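Local atomic coordinates of D-glycero-D-manno-heptose 1-phosphate kinase (Bacteroides thetaiotaomicron, PDB entry 3K85), a protein that probably transfers phosphate from ATP to a sugar substrate, consistent with a GHMP-family kinase acting on D-glycero-D-manno-heptose 1-phosphate. Residues S79-D91 against L143-S155. Numbering follows the deposited sequence.
Sequences SLIKGVYNRIIRD and LAYEIERKDLGLS
In the N-terminal domain of this GHMP kinase, helix 79-91 and the helical residues 143-151 cross at 118°, and R87 fits as a knob into the hole formed by L143, E146, I147 and D151. Arginine suits this half-buried place because its stem is greasy and its head charged. R87 CG, nearly anti to the backbone N (chi1 -159°), lies 3.5 Å from I147 CG1, and the bend at chi2 carries the guanidinium toward the carboxylates. L143 CD1 sits over the centre of one guanidinium face, 3.5 Å from R87 CZ, while the carboxylates gather at the edge. There R87 NH2 forms a salt bridge with E146 OE1 (2.7 Å), NE pairs with D151 OD2 at 3.3 Å, and NH1 pairs with D91 of its own helix. A leucine here would probably leave the carboxylates of E146 and D91 without this cationic partner. R90 reaches D151 OD2 as well, through a salt bridge whose hydrogen bond is weak. Toward the start of helix 79-91, G83 admits I147 CG2 to 3.9 Å from its carbonyl C; glycine suits the spot, since even a CB would probably be squeezed against I147 CG2 and L152 CD1. V84, which also packs on F127 of helix 115-131, and L80 extend the apolar seam, L80 CD1 meeting L152 CD1 at 3.9 Å. One water donates both to G83 O and, at 2.6 Å, to D151 OD2.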
loop_
_atom_site.group_PDB
_atom_site.type_symbol
_atom_site.label_atom_id
_atom_site.label_comp_id
_atom_site.label_asym_id
_atom_site.label_seq_id
_atom_site.Cartn_x
_atom_site.Cartn_y
_atom_site.Cartn_z
ATOM N N SER A 79 29.148 19.351 -0.077
ATOM C CA SER A 79 28.721 19.233 -1.464
ATOM C C SER A 79 27.200 19.089 -1.553
ATOM O O SER A 79 26.536 19.818 -2.302
ATOM C CB SER A 79 29.396 18.025 -2.116
ATOM O OG SER A 79 30.806 18.187 -2.174
ATOM N N LEU A 80 26.658 18.151 -0.776
ATOM C CA LEU A 80 25.223 17.892 -0.751
ATOM C C LEU A 80 24.396 19.154 -0.553
ATOM O O LEU A 80 23.448 19.405 -1.297
ATOM C CB LEU A 80 24.910 16.880 0.342
ATOM C CG LEU A 80 24.943 15.402 -0.056
ATOM C CD1 LEU A 80 25.989 15.143 -1.099
ATOM C CD2 LEU A 80 25.184 14.572 1.180
ATOM N N ILE A 81 24.752 19.950 0.447
ATOM C CA ILE A 81 24.039 21.194 0.717
ATOM C C ILE A 81 24.209 22.164 -0.450
ATOM O O ILE A 81 23.251 22.798 -0.908
ATOM C CB ILE A 81 24.576 21.865 1.986
ATOM C CG1 ILE A 81 24.165 21.048 3.211
ATOM C CG2 ILE A 81 24.084 23.303 2.077
ATOM C CD1 ILE A 81 24.648 21.644 4.514
ATOM N N LYS A 82 25.444 22.287 -0.919
ATOM C CA LYS A 82 25.744 23.174 -2.033
ATOM C C LYS A 82 25.007 22.717 -3.297
ATOM O O LYS A 82 24.425 23.530 -4.015
ATOM C CB LYS A 82 27.260 23.222 -2.243
ATOM C CG LYS A 82 27.986 23.899 -1.078
ATOM C CD LYS A 82 29.497 23.766 -1.172
ATOM C CE LYS A 82 30.177 24.480 -0.013
ATOM N NZ LYS A 82 31.651 24.292 -0.051
ATOM N N GLY A 83 25.026 21.413 -3.559
ATOM C CA GLY A 83 24.320 20.896 -4.722
ATOM C C GLY A 83 22.829 21.250 -4.691
ATOM O O GLY A 83 22.271 21.760 -5.670
ATOM N N VAL A 84 22.180 20.992 -3.559
ATOM C CA VAL A 84 20.765 21.287 -3.433
ATOM C C VAL A 84 20.516 22.772 -3.565
ATOM O O VAL A 84 19.672 23.200 -4.350
ATOM C CB VAL A 84 20.208 20.807 -2.084
ATOM C CG1 VAL A 84 18.732 21.160 -1.982
ATOM C CG2 VAL A 84 20.409 19.302 -1.947
ATOM N N TYR A 85 21.246 23.564 -2.791
ATOM C CA TYR A 85 21.086 25.007 -2.849
ATOM C C TYR A 85 21.260 25.550 -4.273
ATOM O O TYR A 85 20.493 26.410 -4.714
ATOM C CB TYR A 85 22.093 25.691 -1.931
ATOM C CG TYR A 85 22.061 27.189 -2.057
ATOM C CD1 TYR A 85 21.014 27.923 -1.514
ATOM C CD2 TYR A 85 23.042 27.873 -2.784
ATOM C CE1 TYR A 85 20.932 29.299 -1.690
ATOM C CE2 TYR A 85 22.970 29.253 -2.967
ATOM C CZ TYR A 85 21.912 29.956 -2.421
ATOM O OH TYR A 85 21.795 31.313 -2.622
ATOM N N ASN A 86 22.264 25.060 -4.996
ATOM C CA ASN A 86 22.497 25.547 -6.358
ATOM C C ASN A 86 21.337 25.188 -7.290
ATOM O O ASN A 86 20.782 26.056 -7.991
ATOM C CB ASN A 86 23.816 24.988 -6.916
ATOM C CG ASN A 86 25.045 25.579 -6.225
ATOM O OD1 ASN A 86 25.010 26.703 -5.721
ATOM N ND2 ASN A 86 26.136 24.827 -6.216
ATOM N N ARG A 87 20.976 23.905 -7.275
ATOM C CA ARG A 87 19.896 23.371 -8.090
ATOM C C ARG A 87 18.596 24.138 -7.876
ATOM O O ARG A 87 17.897 24.440 -8.843
ATOM C CB ARG A 87 19.676 21.895 -7.753
ATOM C CG ARG A 87 18.950 21.096 -8.827
ATOM C CD ARG A 87 19.867 20.812 -10.014
ATOM N NE ARG A 87 19.391 19.674 -10.796
ATOM C CZ ARG A 87 18.275 19.694 -11.506
ATOM N NH1 ARG A 87 17.540 20.800 -11.535
ATOM N NH2 ARG A 87 17.878 18.607 -12.160
ATOM N N ILE A 88 18.273 24.450 -6.618
ATOM C CA ILE A 88 17.044 25.182 -6.298
ATOM C C ILE A 88 17.132 26.630 -6.769
ATOM O O ILE A 88 16.137 27.212 -7.220
ATOM C CB ILE A 88 16.712 25.173 -4.750
ATOM C CG1 ILE A 88 16.399 23.752 -4.264
ATOM C CG2 ILE A 88 15.493 26.043 -4.467
ATOM C CD1 ILE A 88 15.251 23.093 -5.005
ATOM N N ILE A 89 18.316 27.226 -6.652
ATOM C CA ILE A 89 18.479 28.612 -7.106
ATOM C C ILE A 89 18.275 28.672 -8.617
ATOM O O ILE A 89 17.633 29.594 -9.118
ATOM C CB ILE A 89 19.885 29.186 -6.770
ATOM C CG1 ILE A 89 20.063 29.289 -5.251
ATOM C CG2 ILE A 89 20.044 30.576 -7.401
ATOM C CD1 ILE A 89 19.125 30.281 -4.586
ATOM N N ARG A 90 18.811 27.680 -9.330
ATOM C CA ARG A 90 18.681 27.616 -10.780
ATOM C C ARG A 90 17.264 27.303 -11.244
ATOM O O ARG A 90 16.643 28.096 -11.953
ATOM C CB ARG A 90 19.619 26.559 -11.365
ATOM C CG ARG A 90 21.081 26.891 -11.246
ATOM C CD ARG A 90 21.840 26.225 -12.363
ATOM N NE ARG A 90 21.756 24.775 -12.296
ATOM C CZ ARG A 90 22.412 24.033 -11.411
ATOM N NH1 ARG A 90 23.206 24.614 -10.515
ATOM N NH2 ARG A 90 22.284 22.711 -11.430
ATOM N N ASP A 91 16.765 26.137 -10.847
ATOM C CA ASP A 91 15.432 25.703 -11.233
ATOM C C ASP A 91 14.329 26.711 -10.990
ATOM O O ASP A 91 13.371 26.781 -11.753
ATOM C CB ASP A 91 15.084 24.392 -10.535
ATOM C CG ASP A 91 15.716 23.202 -11.214
ATOM O OD1 ASP A 91 16.427 23.412 -12.223
ATOM O OD2 ASP A 91 15.503 22.064 -10.747
ATOM N N LEU A 143 14.353 14.765 -8.545
ATOM C CA LEU A 143 15.267 15.889 -8.425
ATOM C C LEU A 143 16.480 15.507 -7.580
ATOM O O LEU A 143 17.594 15.964 -7.840
ATOM C CB LEU A 143 14.570 17.091 -7.795
ATOM C CG LEU A 143 15.480 18.303 -7.582
ATOM C CD1 LEU A 143 16.171 18.696 -8.896
ATOM C CD2 LEU A 143 14.651 19.450 -7.058
ATOM N N ALA A 144 16.257 14.664 -6.575
ATOM C CA ALA A 144 17.326 14.228 -5.689
ATOM C C ALA A 144 18.303 13.334 -6.436
ATOM O O ALA A 144 19.517 13.435 -6.251
ATOM C CB ALA A 144 16.745 13.484 -4.481
ATOM N N TYR A 145 17.766 12.452 -7.274
ATOM C CA TYR A 145 18.588 11.543 -8.057
ATOM C C TYR A 145 19.424 12.358 -9.029
ATOM O O TYR A 145 20.588 12.046 -9.276
ATOM C CB TYR A 145 17.714 10.579 -8.851
ATOM C CG TYR A 145 18.488 9.606 -9.712
ATOM C CD1 TYR A 145 19.074 8.468 -9.158
ATOM C CD2 TYR A 145 18.619 9.814 -11.087
ATOM C CE1 TYR A 145 19.768 7.550 -9.954
ATOM C CE2 TYR A 145 19.313 8.908 -11.897
ATOM C CZ TYR A 145 19.883 7.774 -11.327
ATOM O OH TYR A 145 20.550 6.860 -12.124
ATOM N N GLU A 146 18.825 13.408 -9.580
ATOM C CA GLU A 146 19.534 14.240 -10.533
ATOM C C GLU A 146 20.636 15.090 -9.912
ATOM O O GLU A 146 21.702 15.248 -10.513
ATOM C CB GLU A 146 18.546 15.112 -11.310
ATOM C CG GLU A 146 17.985 14.384 -12.524
ATOM C CD GLU A 146 16.963 15.195 -13.283
ATOM O OE1 GLU A 146 17.231 16.386 -13.557
ATOM O OE2 GLU A 146 15.894 14.636 -13.616
ATOM N N ILE A 147 20.399 15.624 -8.715
ATOM C CA ILE A 147 21.412 16.437 -8.056
ATOM C C ILE A 147 22.602 15.574 -7.675
ATOM O O ILE A 147 23.752 15.920 -7.936
ATOM C CB ILE A 147 20.889 17.078 -6.767
ATOM C CG1 ILE A 147 19.851 18.144 -7.085
ATOM C CG2 ILE A 147 22.042 17.697 -5.990
ATOM C CD1 ILE A 147 19.138 18.656 -5.840
ATOM N N GLU A 148 22.311 14.437 -7.060
ATOM C CA GLU A 148 23.347 13.529 -6.601
ATOM C C GLU A 148 24.093 12.809 -7.721
ATOM O O GLU A 148 25.316 12.853 -7.789
ATOM C CB GLU A 148 22.716 12.523 -5.634
ATOM C CG GLU A 148 23.596 11.367 -5.186
ATOM C CD GLU A 148 22.986 10.613 -4.003
ATOM O OE1 GLU A 148 21.735 10.587 -3.894
ATOM O OE2 GLU A 148 23.752 10.038 -3.194
ATOM N N ARG A 149 23.345 12.161 -8.602
ATOM C CA ARG A 149 23.924 11.399 -9.696
ATOM C C ARG A 149 24.555 12.192 -10.846
ATOM O O ARG A 149 25.598 11.790 -11.358
ATOM C CB ARG A 149 22.865 10.432 -10.232
ATOM C CG ARG A 149 22.393 9.417 -9.185
ATOM C CD ARG A 149 23.430 8.313 -8.991
ATOM N NE ARG A 149 23.683 7.984 -7.586
ATOM C CZ ARG A 149 22.784 7.476 -6.749
ATOM N NH1 ARG A 149 21.551 7.236 -7.162
ATOM N NH2 ARG A 149 23.124 7.188 -5.500
ATOM N N LYS A 150 23.939 13.301 -11.253
ATOM C CA LYS A 150 24.480 14.108 -12.346
ATOM C C LYS A 150 25.302 15.285 -11.811
ATOM O O LYS A 150 26.529 15.294 -11.920
ATOM C CB LYS A 150 23.357 14.659 -13.244
ATOM C CG LYS A 150 22.262 13.665 -13.672
ATOM C CD LYS A 150 22.770 12.446 -14.452
ATOM C CE LYS A 150 21.585 11.580 -14.907
ATOM N NZ LYS A 150 21.934 10.271 -15.551
ATOM N N ASP A 151 24.617 16.272 -11.234
ATOM C CA ASP A 151 25.252 17.469 -10.681
ATOM C C ASP A 151 26.498 17.236 -9.834
ATOM O O ASP A 151 27.411 18.064 -9.827
ATOM C CB ASP A 151 24.240 18.246 -9.853
ATOM C CG ASP A 151 23.205 18.930 -10.703
ATOM O OD1 ASP A 151 22.950 18.441 -11.826
ATOM O OD2 ASP A 151 22.641 19.950 -10.247
ATOM N N LEU A 152 26.539 16.120 -9.115
ATOM C CA LEU A 152 27.679 15.810 -8.259
ATOM C C LEU A 152 28.470 14.595 -8.738
ATOM O O LEU A 152 29.448 14.197 -8.103
ATOM C CB LEU A 152 27.196 15.588 -6.819
ATOM C CG LEU A 152 26.525 16.786 -6.145
ATOM C CD1 LEU A 152 25.897 16.336 -4.846
ATOM C CD2 LEU A 152 27.541 17.886 -5.887
ATOM N N GLY A 153 28.035 14.003 -9.847
ATOM C CA GLY A 153 28.727 12.855 -10.410
ATOM C C GLY A 153 28.684 11.547 -9.639
ATOM O O GLY A 153 29.059 10.498 -10.174
ATOM N N LEU A 154 28.235 11.598 -8.388
ATOM C CA LEU A 154 28.145 10.407 -7.547
ATOM C C LEU A 154 27.371 9.311 -8.272
ATOM O O LEU A 154 26.343 9.580 -8.893
ATOM C CB LEU A 154 27.445 10.764 -6.235
ATOM C CG LEU A 154 28.102 11.943 -5.508
ATOM C CD1 LEU A 154 27.080 12.673 -4.651
ATOM C CD2 LEU A 154 29.273 11.437 -4.674
ATOM N N SER A 155 27.860 8.077 -8.199
ATOM C CA SER A 155 27.189 6.976 -8.875
ATOM C C SER A 155 26.270 6.199 -7.928
ATOM O O SER A 155 26.316 6.397 -6.714
ATOM C CB SER A 155 28.228 6.033 -9.501
ATOM O OG SER A 155 28.976 5.344 -8.513
HETATM O O HOH W 1 23.642 21.061 -8.144
#